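Local coordinates for protein molinate hydrolase (Gulosibacter molinativorax, PDB 4UB9) that hydrolyses the thiocarbamate herbicide molinate, as a zinc-binding member of the amidohydrolase family, at residues W88-L93 with V448-D453; T140-W145 with V236-I241; M186-Q191 with V248-F253; E223-I228 with L268-R273. All coordinates share one frame; numbering follows the deposited sequence.

Interaction 1. Residues W88-L93 with V448-D453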
# COMPACT_ATOMS: atom_id res chain seq x y z
N TRP A 88 -30.84 26.76 -35.92
CA TRP A 88 -30.08 25.79 -36.66
C TRP A 88 -30.57 24.38 -36.39
O TRP A 88 -30.83 23.99 -35.29
CB TRP A 88 -28.60 25.94 -36.37
CG TRP A 88 -28.02 27.14 -37.03
CD1 TRP A 88 -27.24 27.16 -38.15
CD2 TRP A 88 -28.14 28.50 -36.60
NE1 TRP A 88 -26.88 28.46 -38.46
CE2 TRP A 88 -27.41 29.30 -37.51
CE3 TRP A 88 -28.79 29.12 -35.54
CZ2 TRP A 88 -27.33 30.68 -37.40
CZ3 TRP A 88 -28.71 30.50 -35.41
CH2 TRP A 88 -27.98 31.27 -36.35
N ILE A 89 -30.70 23.63 -37.47
CA ILE A 89 -31.16 22.26 -37.44
C ILE A 89 -30.01 21.30 -37.77
O ILE A 89 -29.46 21.33 -38.87
CB ILE A 89 -32.27 22.01 -38.47
CG1 ILE A 89 -33.45 22.95 -38.21
CG2 ILE A 89 -32.73 20.56 -38.38
CD1 ILE A 89 -34.48 22.98 -39.33
N LEU A 90 -29.69 20.44 -36.80
CA LEU A 90 -28.62 19.43 -36.93
C LEU A 90 -29.16 18.02 -36.79
O LEU A 90 -30.29 17.84 -36.27
CB LEU A 90 -27.54 19.64 -35.89
CG LEU A 90 -26.51 20.73 -36.17
CD1 LEU A 90 -27.13 22.14 -36.12
CD2 LEU A 90 -25.37 20.65 -35.16
N PRO A 91 -28.38 17.00 -37.22
CA PRO A 91 -28.84 15.65 -36.99
C PRO A 91 -28.74 15.37 -35.53
O PRO A 91 -28.00 16.03 -34.82
CB PRO A 91 -27.85 14.79 -37.77
CG PRO A 91 -27.00 15.73 -38.56
CD PRO A 91 -27.07 17.03 -37.86
N GLY A 92 -29.45 14.35 -35.09
CA GLY A 92 -29.22 13.82 -33.74
C GLY A 92 -27.72 13.58 -33.51
O GLY A 92 -27.03 12.99 -34.37
N LEU A 93 -27.20 14.08 -32.40
CA LEU A 93 -25.79 13.94 -32.12
C LEU A 93 -25.45 12.48 -31.77
O LEU A 93 -26.30 11.71 -31.29
CB LEU A 93 -25.31 14.90 -31.04
CG LEU A 93 -25.61 16.38 -31.35
CD1 LEU A 93 -25.14 17.28 -30.23
CD2 LEU A 93 -24.98 16.83 -32.64
N VAL A 448 -31.69 17.61 -33.68
CA VAL A 448 -31.61 18.61 -32.66
C VAL A 448 -31.67 20.01 -33.26
O VAL A 448 -31.28 20.22 -34.41
CB VAL A 448 -30.36 18.49 -31.78
CG1 VAL A 448 -30.31 17.11 -31.21
CG2 VAL A 448 -29.10 18.82 -32.53
N VAL A 449 -32.14 20.96 -32.45
CA VAL A 449 -32.28 22.34 -32.87
C VAL A 449 -31.53 23.22 -31.91
O VAL A 449 -31.77 23.15 -30.70
CB VAL A 449 -33.77 22.76 -32.90
CG1 VAL A 449 -33.90 24.21 -33.32
CG2 VAL A 449 -34.57 21.86 -33.83
N LEU A 450 -30.63 24.04 -32.44
CA LEU A 450 -29.86 25.00 -31.66
C LEU A 450 -30.29 26.44 -31.92
O LEU A 450 -30.72 26.78 -33.01
CB LEU A 450 -28.40 24.91 -32.03
CG LEU A 450 -27.75 23.54 -32.07
CD1 LEU A 450 -26.32 23.67 -32.54
CD2 LEU A 450 -27.78 22.91 -30.69
N ASP A 451 -30.11 27.28 -30.91
CA ASP A 451 -30.48 28.70 -30.99
C ASP A 451 -29.41 29.58 -31.57
O ASP A 451 -29.69 30.69 -31.98
CB ASP A 451 -30.75 29.26 -29.61
CG ASP A 451 -32.04 28.79 -29.05
OD1 ASP A 451 -32.84 28.23 -29.83
OD2 ASP A 451 -32.24 28.91 -27.83
N GLN A 452 -28.18 29.12 -31.54
CA GLN A 452 -27.10 29.88 -32.11
C GLN A 452 -26.26 29.05 -33.02
O GLN A 452 -26.41 27.83 -33.08
CB GLN A 452 -26.29 30.51 -31.03
CG GLN A 452 -27.06 31.63 -30.38
CD GLN A 452 -26.34 32.14 -29.17
OE1 GLN A 452 -25.29 32.76 -29.26
NE2 GLN A 452 -26.93 31.92 -28.01
N ASP A 453 -25.39 29.74 -33.77
CA ASP A 453 -24.68 29.17 -34.90
C ASP A 453 -23.41 28.44 -34.47
O ASP A 453 -22.39 29.05 -34.10
CB ASP A 453 -24.31 30.28 -35.89
CG ASP A 453 -23.71 29.73 -37.19
OD1 ASP A 453 -23.79 28.51 -37.48
OD2 ASP A 453 -23.17 30.54 -37.96
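The carbonyl O of Trp88 is met by two groups of the strand beside it. Leu450 N donates to it at 2.9 Å, and Val449 CA makes a CA-H...O contact with the same atom at 3.3 Å. Trp88 N returns a bond to Leu450 O, and that bond is almost straight at 173°. Leu90 and Val448 form a second antiparallel hydrogen-bonded pair, again with two bonds. Ile89 and Val449 stand between them as a non-hydrogen-bonded pair, with their side chains on the other face of the sheet. On the face of Leu90, Val448 CG2 packs against Leu90 CB at 3.8 Å. Further out, Leu450 CD1 lies 4.0 Å from Leu90 CD1, and the two leucines lie roughly perpendicular.

The indole of Trp88 extends past the end of strand 447-450 and lies against the loop 451-453. With chi1 at -74°, CG is anti to the carbonyl carbon, and the ring reaches Gln452 and Asp453. Asp453 CB sits over the face of the six-membered ring, 3.8 Å from its centroid, as a CH-pi contact. The Asp453 carboxylate is nearly parallel to the ring, 7° apart. Its OD1 accepts from Leu455 N, not from the indole. Without the indole, as with an alanine here, Asp453 CB and the Gln452 backbone are likely to lose their cover. Strand 464-469 packs on Val448 and Leu450. The contact thus joins two strands distant in sequence through paired backbone bonds. The loop that follows meets the indole by packing, while Thr463 and Asn460 give it polar bonds.

Interaction 2. Residues T140-W145 with V236-I241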
# COMPACT_ATOMS: atom_id res chain seq x y z
N THR A 140 -27.83 8.82 -30.31
CA THR A 140 -27.19 7.49 -30.43
C THR A 140 -25.86 7.44 -29.70
O THR A 140 -25.00 8.29 -29.91
CB THR A 140 -26.97 7.09 -31.90
OG1 THR A 140 -28.22 7.11 -32.59
CG2 THR A 140 -26.38 5.69 -32.00
N VAL A 141 -25.72 6.43 -28.83
CA VAL A 141 -24.46 6.19 -28.16
C VAL A 141 -23.88 4.83 -28.48
O VAL A 141 -24.59 3.82 -28.56
CB VAL A 141 -24.54 6.34 -26.61
CG1 VAL A 141 -24.84 7.78 -26.23
CG2 VAL A 141 -25.55 5.40 -26.01
N PHE A 142 -22.57 4.80 -28.60
CA PHE A 142 -21.81 3.57 -28.81
C PHE A 142 -21.01 3.30 -27.58
O PHE A 142 -20.04 4.02 -27.26
CB PHE A 142 -20.92 3.72 -30.02
CG PHE A 142 -21.68 3.76 -31.28
CD1 PHE A 142 -22.07 2.61 -31.93
CD2 PHE A 142 -22.08 4.97 -31.82
CE1 PHE A 142 -22.81 2.64 -33.12
CE2 PHE A 142 -22.82 5.01 -32.99
CZ PHE A 142 -23.18 3.84 -33.64
N ASP A 143 -21.45 2.28 -26.86
CA ASP A 143 -20.83 1.86 -25.61
C ASP A 143 -19.80 0.76 -25.84
O ASP A 143 -20.09 -0.34 -26.28
CB ASP A 143 -21.88 1.39 -24.61
CG ASP A 143 -21.28 0.98 -23.26
OD1 ASP A 143 -20.27 0.20 -23.24
OD2 ASP A 143 -21.83 1.39 -22.21
N THR A 144 -18.59 1.08 -25.46
CA THR A 144 -17.38 0.39 -25.88
C THR A 144 -16.81 -0.54 -24.78
O THR A 144 -15.88 -1.32 -24.99
CB THR A 144 -16.43 1.53 -26.27
OG1 THR A 144 -16.48 1.72 -27.69
CG2 THR A 144 -15.12 1.37 -25.82
N TRP A 145 -17.39 -0.44 -23.60
CA TRP A 145 -17.04 -1.27 -22.46
C TRP A 145 -18.09 -1.15 -21.37
O TRP A 145 -18.35 -0.08 -20.82
CB TRP A 145 -15.68 -0.92 -21.84
CG TRP A 145 -15.33 -1.85 -20.65
CD1 TRP A 145 -14.83 -3.12 -20.74
CD2 TRP A 145 -15.48 -1.58 -19.28
NE1 TRP A 145 -14.66 -3.65 -19.50
CE2 TRP A 145 -15.03 -2.72 -18.57
CE3 TRP A 145 -15.93 -0.49 -18.56
CZ2 TRP A 145 -15.02 -2.78 -17.19
CZ3 TRP A 145 -15.93 -0.55 -17.20
CH2 TRP A 145 -15.48 -1.70 -16.52
N VAL A 236 -23.58 -8.97 -29.49
CA VAL A 236 -22.99 -7.65 -29.51
C VAL A 236 -23.19 -6.95 -30.84
O VAL A 236 -23.33 -7.61 -31.88
CB VAL A 236 -21.51 -7.70 -29.17
CG1 VAL A 236 -21.32 -8.39 -27.82
CG2 VAL A 236 -20.73 -8.42 -30.25
N ASP A 237 -23.16 -5.63 -30.83
CA ASP A 237 -23.25 -4.84 -32.05
C ASP A 237 -21.89 -4.61 -32.73
O ASP A 237 -21.80 -4.33 -33.92
CB ASP A 237 -23.90 -3.52 -31.76
CG ASP A 237 -25.27 -3.67 -31.19
OD1 ASP A 237 -26.19 -4.08 -31.95
OD2 ASP A 237 -25.46 -3.39 -29.98
N PHE A 238 -20.84 -4.75 -31.97
CA PHE A 238 -19.48 -4.65 -32.50
C PHE A 238 -18.55 -5.27 -31.49
O PHE A 238 -19.00 -5.73 -30.44
CB PHE A 238 -19.09 -3.21 -32.82
CG PHE A 238 -19.38 -2.25 -31.72
CD1 PHE A 238 -18.50 -2.08 -30.71
CD2 PHE A 238 -20.54 -1.47 -31.72
CE1 PHE A 238 -18.71 -1.15 -29.70
CE2 PHE A 238 -20.78 -0.56 -30.72
CZ PHE A 238 -19.87 -0.40 -29.70
N CYS A 239 -17.25 -5.37 -31.83
CA CYS A 239 -16.32 -6.05 -30.93
C CYS A 239 -15.08 -5.27 -30.79
O CYS A 239 -14.47 -4.86 -31.79
CB CYS A 239 -15.99 -7.44 -31.49
SG CYS A 239 -14.86 -8.36 -30.43
N LYS A 240 -14.64 -5.10 -29.55
CA LYS A 240 -13.45 -4.28 -29.30
C LYS A 240 -12.38 -5.17 -28.69
O LYS A 240 -12.64 -5.86 -27.71
CB LYS A 240 -13.74 -3.09 -28.37
CG LYS A 240 -12.52 -2.20 -28.15
CD LYS A 240 -12.83 -0.80 -27.66
CE LYS A 240 -12.65 -0.59 -26.18
NZ LYS A 240 -12.17 0.78 -25.82
N ILE A 241 -11.20 -5.12 -29.28
CA ILE A 241 -10.13 -6.00 -28.89
C ILE A 241 -9.06 -5.18 -28.19
O ILE A 241 -8.59 -4.18 -28.71
CB ILE A 241 -9.39 -6.64 -30.10
CG1 ILE A 241 -10.30 -7.38 -31.06
CG2 ILE A 241 -8.30 -7.59 -29.60
CD1 ILE A 241 -11.15 -8.40 -30.39
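The amine of Lys240 lies unusually close to a methyl group: its NZ is 3.0 Å from Thr144 CG2. This is shorter than a comfortable packing distance, so the exact placing of the two ends is doubtful. The lysine chain leaves the backbone with CG anti to N (chi1 -178°) and bends at chi3 and chi4, and its last carbons pass beside Thr144. The zinc ion is about 4 Å from the Lys240 side chain at the nearest atoms. His282 and His302 bind that zinc, so the contact borders the metal site.

The other half of the contact is aromatic. Phe238 CE2 meets Phe142 CD1 at 3.6 Å, near the plane of the Phe142 ring and at its edge. Phe238 CG stands between its own backbone N and carbonyl carbon (chi1 48°), which turns the ring toward strand 138-143. Its CZ comes to 3.4 Å from Asp143 O. Tyr430 stacks on Phe142 and also meets Phe238, while Leu280 touches both Phe238 and Lys240.

Asp143 secures the end of its own strand. Its OD1 accepts from Trp145 N at 3.0 Å, forming an Asx turn, and its OD2 takes bonds from Asn146 ND2 and Leu100 N. The two segments therefore meet largely by van der Waals contact, without direct hydrogen bonds between them. The contact joins the end of strand 138-143 to the start of strand 239-242 in a TIM-barrel-type fold, and Lys240 of the latter lies beside the zinc.

Interaction 3. Residues M186-Q191 with V248-F253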
# COMPACT_ATOMS: atom_id res chain seq x y z
N MET A 186 -6.19 -1.04 -11.33
CA MET A 186 -5.45 -0.64 -10.17
C MET A 186 -4.54 0.55 -10.40
O MET A 186 -4.19 0.88 -11.53
CB MET A 186 -4.59 -1.79 -9.69
CG MET A 186 -5.34 -2.83 -8.89
SD MET A 186 -4.35 -4.34 -8.58
CE MET A 186 -2.69 -3.78 -8.33
N ARG A 187 -4.13 1.17 -9.30
CA ARG A 187 -2.96 2.06 -9.25
C ARG A 187 -2.09 1.60 -8.13
O ARG A 187 -2.55 0.91 -7.24
CB ARG A 187 -3.36 3.54 -9.02
CG ARG A 187 -4.42 4.01 -10.01
CD ARG A 187 -4.52 5.51 -10.01
NE ARG A 187 -5.70 5.93 -10.72
CZ ARG A 187 -6.22 7.15 -10.69
NH1 ARG A 187 -5.61 8.12 -10.04
NH2 ARG A 187 -7.36 7.39 -11.33
N PRO A 188 -0.82 2.01 -8.12
CA PRO A 188 0.06 1.56 -7.06
C PRO A 188 -0.52 1.74 -5.66
O PRO A 188 -0.41 0.83 -4.84
CB PRO A 188 1.31 2.46 -7.24
CG PRO A 188 1.30 2.80 -8.71
CD PRO A 188 -0.17 3.00 -9.01
N SER A 189 -1.13 2.88 -5.39
CA SER A 189 -1.70 3.10 -4.08
C SER A 189 -3.24 2.84 -4.02
O SER A 189 -3.84 2.99 -2.95
CB SER A 189 -1.45 4.52 -3.64
OG SER A 189 -2.30 5.35 -4.44
N MET A 190 -3.84 2.42 -5.12
CA MET A 190 -5.25 2.10 -5.15
C MET A 190 -5.49 0.65 -5.55
O MET A 190 -5.42 0.30 -6.73
CB MET A 190 -5.99 2.95 -6.13
CG MET A 190 -5.95 4.42 -5.81
SD MET A 190 -7.05 5.30 -6.94
CE MET A 190 -6.42 6.94 -6.51
N GLN A 191 -5.84 -0.17 -4.59
CA GLN A 191 -6.03 -1.59 -4.82
C GLN A 191 -7.30 -2.03 -4.13
O GLN A 191 -7.29 -2.50 -2.97
CB GLN A 191 -4.81 -2.37 -4.29
CG GLN A 191 -3.50 -2.05 -5.01
CD GLN A 191 -2.27 -2.74 -4.41
OE1 GLN A 191 -1.15 -2.19 -4.42
NE2 GLN A 191 -2.48 -3.87 -3.80
N VAL A 248 -2.27 1.35 -17.65
CA VAL A 248 -1.79 2.73 -17.55
C VAL A 248 -1.83 3.24 -16.11
O VAL A 248 -0.92 3.90 -15.64
CB VAL A 248 -2.56 3.67 -18.48
CG1 VAL A 248 -2.26 3.27 -19.92
CG2 VAL A 248 -4.10 3.62 -18.25
N GLY A 249 -2.86 2.84 -15.41
CA GLY A 249 -3.00 3.15 -13.99
C GLY A 249 -1.90 2.60 -13.12
O GLY A 249 -1.42 3.28 -12.22
N LEU A 250 -1.51 1.35 -13.35
CA LEU A 250 -0.48 0.72 -12.55
C LEU A 250 0.90 1.12 -12.93
O LEU A 250 1.73 1.31 -12.10
CB LEU A 250 -0.51 -0.78 -12.71
CG LEU A 250 -0.99 -1.59 -11.55
CD1 LEU A 250 -0.78 -3.05 -11.92
CD2 LEU A 250 -0.29 -1.26 -10.26
N LEU A 251 1.15 1.20 -14.23
CA LEU A 251 2.49 1.37 -14.75
C LEU A 251 2.78 2.69 -15.46
O LEU A 251 3.92 2.95 -15.85
CB LEU A 251 2.80 0.24 -15.76
CG LEU A 251 2.78 -1.15 -15.14
CD1 LEU A 251 2.97 -2.19 -16.23
CD2 LEU A 251 3.86 -1.28 -14.09
N GLY A 252 1.77 3.51 -15.63
CA GLY A 252 1.96 4.78 -16.34
C GLY A 252 1.77 4.57 -17.84
O GLY A 252 1.36 3.49 -18.26
N PHE A 253 2.05 5.60 -18.61
CA PHE A 253 1.65 5.66 -20.02
C PHE A 253 2.80 5.23 -20.97
O PHE A 253 2.62 5.23 -22.16
CB PHE A 253 1.05 7.07 -20.37
CG PHE A 253 -0.33 7.29 -19.81
CD1 PHE A 253 -0.51 7.74 -18.50
CD2 PHE A 253 -1.48 6.98 -20.57
CE1 PHE A 253 -1.80 7.84 -17.96
CE2 PHE A 253 -2.78 7.11 -20.03
CZ PHE A 253 -2.94 7.53 -18.72
O HOH W 1 -3.82 -0.31 -14.24
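Leu250 packs its side chain against Met186 to Pro188 of the loop 186-191, and each outer carbon finds a partner. Chi1 (-109°) lies away from the usual staggered values. From CB it swings CG to within 4.0 Å of Met186 O and nearly as close to Met186 CB. The branch then divides. CD1 faces the methyl end of Met186, whereas CD2 reaches both that methyl and the backbone of the proline. The distances are 4.0 Å from CD2 to Met186 CE and 3.9 Å from CD2 to Pro188 N. The two side chains lie alongside, both heading one way. The methionine bends at chi3 (36°), and its CE reaches both leucine methyls.

The backbone takes part as well. Gly249 O receives a CA-H...O contact from Arg187 CA at 3.6 Å, and Pro188 CD touches the same oxygen at 3.5 Å. A side chain on Gly249 would run into Met186 O, so glycine fits here. A water accepts from Leu250 N at 3.0 Å. It lies 3.0 Å from Met186 O, to which it can donate, though it has more acceptors in reach than protons.

The type I beta turn from Arg187 to Met190 sets the shape of the loop, while Arg187 NE bonds to Met107 O. Leu250 also packs on Leu250 of a second subunit, and Pro188 on Gln191 of that subunit. Cut back to an alanine, Leu250 would probably leave the Met186 methyl without its mate and thin this subunit contact. Methyl packing and a water that can bridge thus join helix 248-251 to the loop, at a surface used in assembly.

Interaction 4. Residues E223-I228 with L268-R273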
# COMPACT_ATOMS: atom_id res chain seq x y z
N GLU A 223 -7.86 -22.91 -29.02
CA GLU A 223 -8.77 -22.80 -27.89
C GLU A 223 -9.44 -21.43 -27.82
O GLU A 223 -10.50 -21.28 -27.22
CB GLU A 223 -8.07 -23.11 -26.59
CG GLU A 223 -7.85 -24.59 -26.41
CD GLU A 223 -7.07 -24.92 -25.15
OE1 GLU A 223 -7.29 -24.29 -24.09
OE2 GLU A 223 -6.23 -25.86 -25.21
N VAL A 224 -8.77 -20.42 -28.35
CA VAL A 224 -9.32 -19.06 -28.34
C VAL A 224 -10.49 -18.96 -29.31
O VAL A 224 -11.48 -18.29 -29.03
CB VAL A 224 -8.28 -18.05 -28.75
CG1 VAL A 224 -8.90 -16.68 -28.96
CG2 VAL A 224 -7.20 -17.95 -27.68
N ARG A 225 -10.38 -19.65 -30.43
CA ARG A 225 -11.35 -19.54 -31.51
C ARG A 225 -12.78 -19.77 -31.07
O ARG A 225 -13.63 -18.93 -31.28
CB ARG A 225 -11.03 -20.47 -32.68
CG ARG A 225 -11.90 -20.19 -33.90
CD ARG A 225 -11.52 -21.02 -35.12
NE ARG A 225 -10.22 -20.61 -35.69
CZ ARG A 225 -10.01 -19.56 -36.47
NH1 ARG A 225 -10.97 -18.75 -36.80
NH2 ARG A 225 -8.80 -19.32 -36.93
N PRO A 226 -13.07 -20.91 -30.44
CA PRO A 226 -14.47 -21.08 -30.06
C PRO A 226 -14.97 -20.09 -29.03
O PRO A 226 -16.16 -19.79 -28.97
CB PRO A 226 -14.51 -22.52 -29.48
CG PRO A 226 -13.09 -22.89 -29.21
CD PRO A 226 -12.27 -22.13 -30.22
N LEU A 227 -14.07 -19.63 -28.17
CA LEU A 227 -14.46 -18.69 -27.09
C LEU A 227 -14.91 -17.34 -27.66
O LEU A 227 -15.98 -16.84 -27.31
CB LEU A 227 -13.35 -18.49 -26.09
CG LEU A 227 -12.99 -19.75 -25.29
CD1 LEU A 227 -11.79 -19.47 -24.39
CD2 LEU A 227 -14.15 -20.26 -24.45
N ILE A 228 -14.11 -16.81 -28.57
CA ILE A 228 -14.48 -15.56 -29.24
C ILE A 228 -15.71 -15.72 -30.11
O ILE A 228 -16.60 -14.87 -30.13
CB ILE A 228 -13.36 -14.92 -30.06
CG1 ILE A 228 -13.84 -13.61 -30.69
CG2 ILE A 228 -12.86 -15.84 -31.17
CD1 ILE A 228 -14.15 -12.52 -29.68
N LEU A 268 -8.88 -13.80 -33.59
CA LEU A 268 -9.91 -12.90 -33.07
C LEU A 268 -10.49 -12.06 -34.19
O LEU A 268 -11.69 -11.94 -34.34
CB LEU A 268 -9.36 -12.01 -31.98
CG LEU A 268 -8.88 -12.71 -30.71
CD1 LEU A 268 -8.13 -11.70 -29.83
CD2 LEU A 268 -10.04 -13.28 -29.93
N VAL A 269 -9.61 -11.47 -34.97
CA VAL A 269 -10.04 -10.64 -36.11
C VAL A 269 -10.91 -11.43 -37.12
O VAL A 269 -11.97 -10.99 -37.51
CB VAL A 269 -8.84 -10.00 -36.80
CG1 VAL A 269 -9.26 -9.30 -38.10
CG2 VAL A 269 -8.19 -9.00 -35.85
N ASP A 270 -10.44 -12.61 -37.49
CA ASP A 270 -11.13 -13.48 -38.41
C ASP A 270 -12.51 -13.83 -37.90
O ASP A 270 -13.50 -13.75 -38.66
CB ASP A 270 -10.25 -14.72 -38.66
CG ASP A 270 -10.86 -15.70 -39.67
OD1 ASP A 270 -10.99 -15.20 -40.81
OD2 ASP A 270 -11.22 -16.88 -39.33
N GLU A 271 -12.64 -14.09 -36.61
CA GLU A 271 -13.99 -14.41 -36.07
C GLU A 271 -14.96 -13.21 -36.04
O GLU A 271 -16.18 -13.37 -36.10
CB GLU A 271 -13.88 -15.06 -34.68
CG GLU A 271 -13.30 -16.46 -34.77
CD GLU A 271 -14.23 -17.44 -35.51
OE1 GLU A 271 -15.45 -17.25 -35.47
OE2 GLU A 271 -13.71 -18.38 -36.14
N VAL A 272 -14.40 -12.02 -35.82
CA VAL A 272 -15.19 -10.81 -35.80
C VAL A 272 -15.69 -10.55 -37.20
O VAL A 272 -16.88 -10.26 -37.40
CB VAL A 272 -14.38 -9.60 -35.32
CG1 VAL A 272 -15.14 -8.32 -35.55
CG2 VAL A 272 -14.07 -9.73 -33.82
N ARG A 273 -14.78 -10.67 -38.17
CA ARG A 273 -15.14 -10.52 -39.61
C ARG A 273 -16.21 -11.53 -39.98
O ARG A 273 -17.26 -11.16 -40.50
CB ARG A 273 -13.96 -10.77 -40.49
CG ARG A 273 -13.08 -9.58 -40.80
CD ARG A 273 -13.38 -8.33 -40.01
NE ARG A 273 -12.26 -7.40 -40.09
CZ ARG A 273 -12.37 -6.08 -40.03
NH1 ARG A 273 -13.56 -5.50 -39.90
NH2 ARG A 273 -11.29 -5.32 -40.12
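Helices 221-232 and 262-275 lie next to each other in the amidohydrolase domain, which belongs to the TIM-barrel clan. Their short segments run in broadly the same direction, 31° apart, with axes 9.5 Å apart at closest approach. Leu268, Val224 and Ile228 form the apolar part of the contact. Leu268 CD2 touches both Val224 CG1 and Ile228 CB, 3.7 Å from each. Ile228 CG2 also rests on the aliphatic part of Glu271, 3.7 Å from its CG. These two side chains pass head to tail.

A salt-bridge network lies alongside. Arg225 NH1 donates to Glu271 OE2 at 2.8 Å and to Asp270 OD2 at 3.2 Å. Both oxygens use their anti lone pairs. The glutamate oxygen lies in the guanidinium plane, at its edge, while the aspartate oxygen is tilted from it by 19°. The carboxylates themselves are turned steeply to that plane. Arg225 reaches them by a bend at chi3 (-70°), and its CG passes within 3.4 Å of Glu271 OE2. The same glutamate oxygen has a second salt bridge to Arg274 NH1, so two arginines share one carboxylate and probably favour its charged form.

Strand 239-242 follows helix 221-232 in the chain and pairs in parallel with strand 279-282, which follows helix 262-275. Neighbouring helices packed outside parallel strands are typical of the beta/alpha architecture of this clan.

From the N terminus, the first of the four contacts begins on strand 88-95. Interaction 1 closes a loop of 354 residues there, when strand 447-450 returns beside it. The other three contacts nest inside this loop. Interaction 2 opens at 140-145, on a strand next to 88-95 in the same sheet, and closes at 236-241. Interaction 3 opens at 186-191 and closes at 248-253, so it crosses interaction 2. Interaction 4 opens at 223-228 and closes at 268-273, crossing both. Interactions 2 and 4 touch where Cys239 SG packs on Val272 CG2, joining strand 239-242 to the helix layer. Interaction 3 lies at the subunit surface, across the chain's centre from interaction 1.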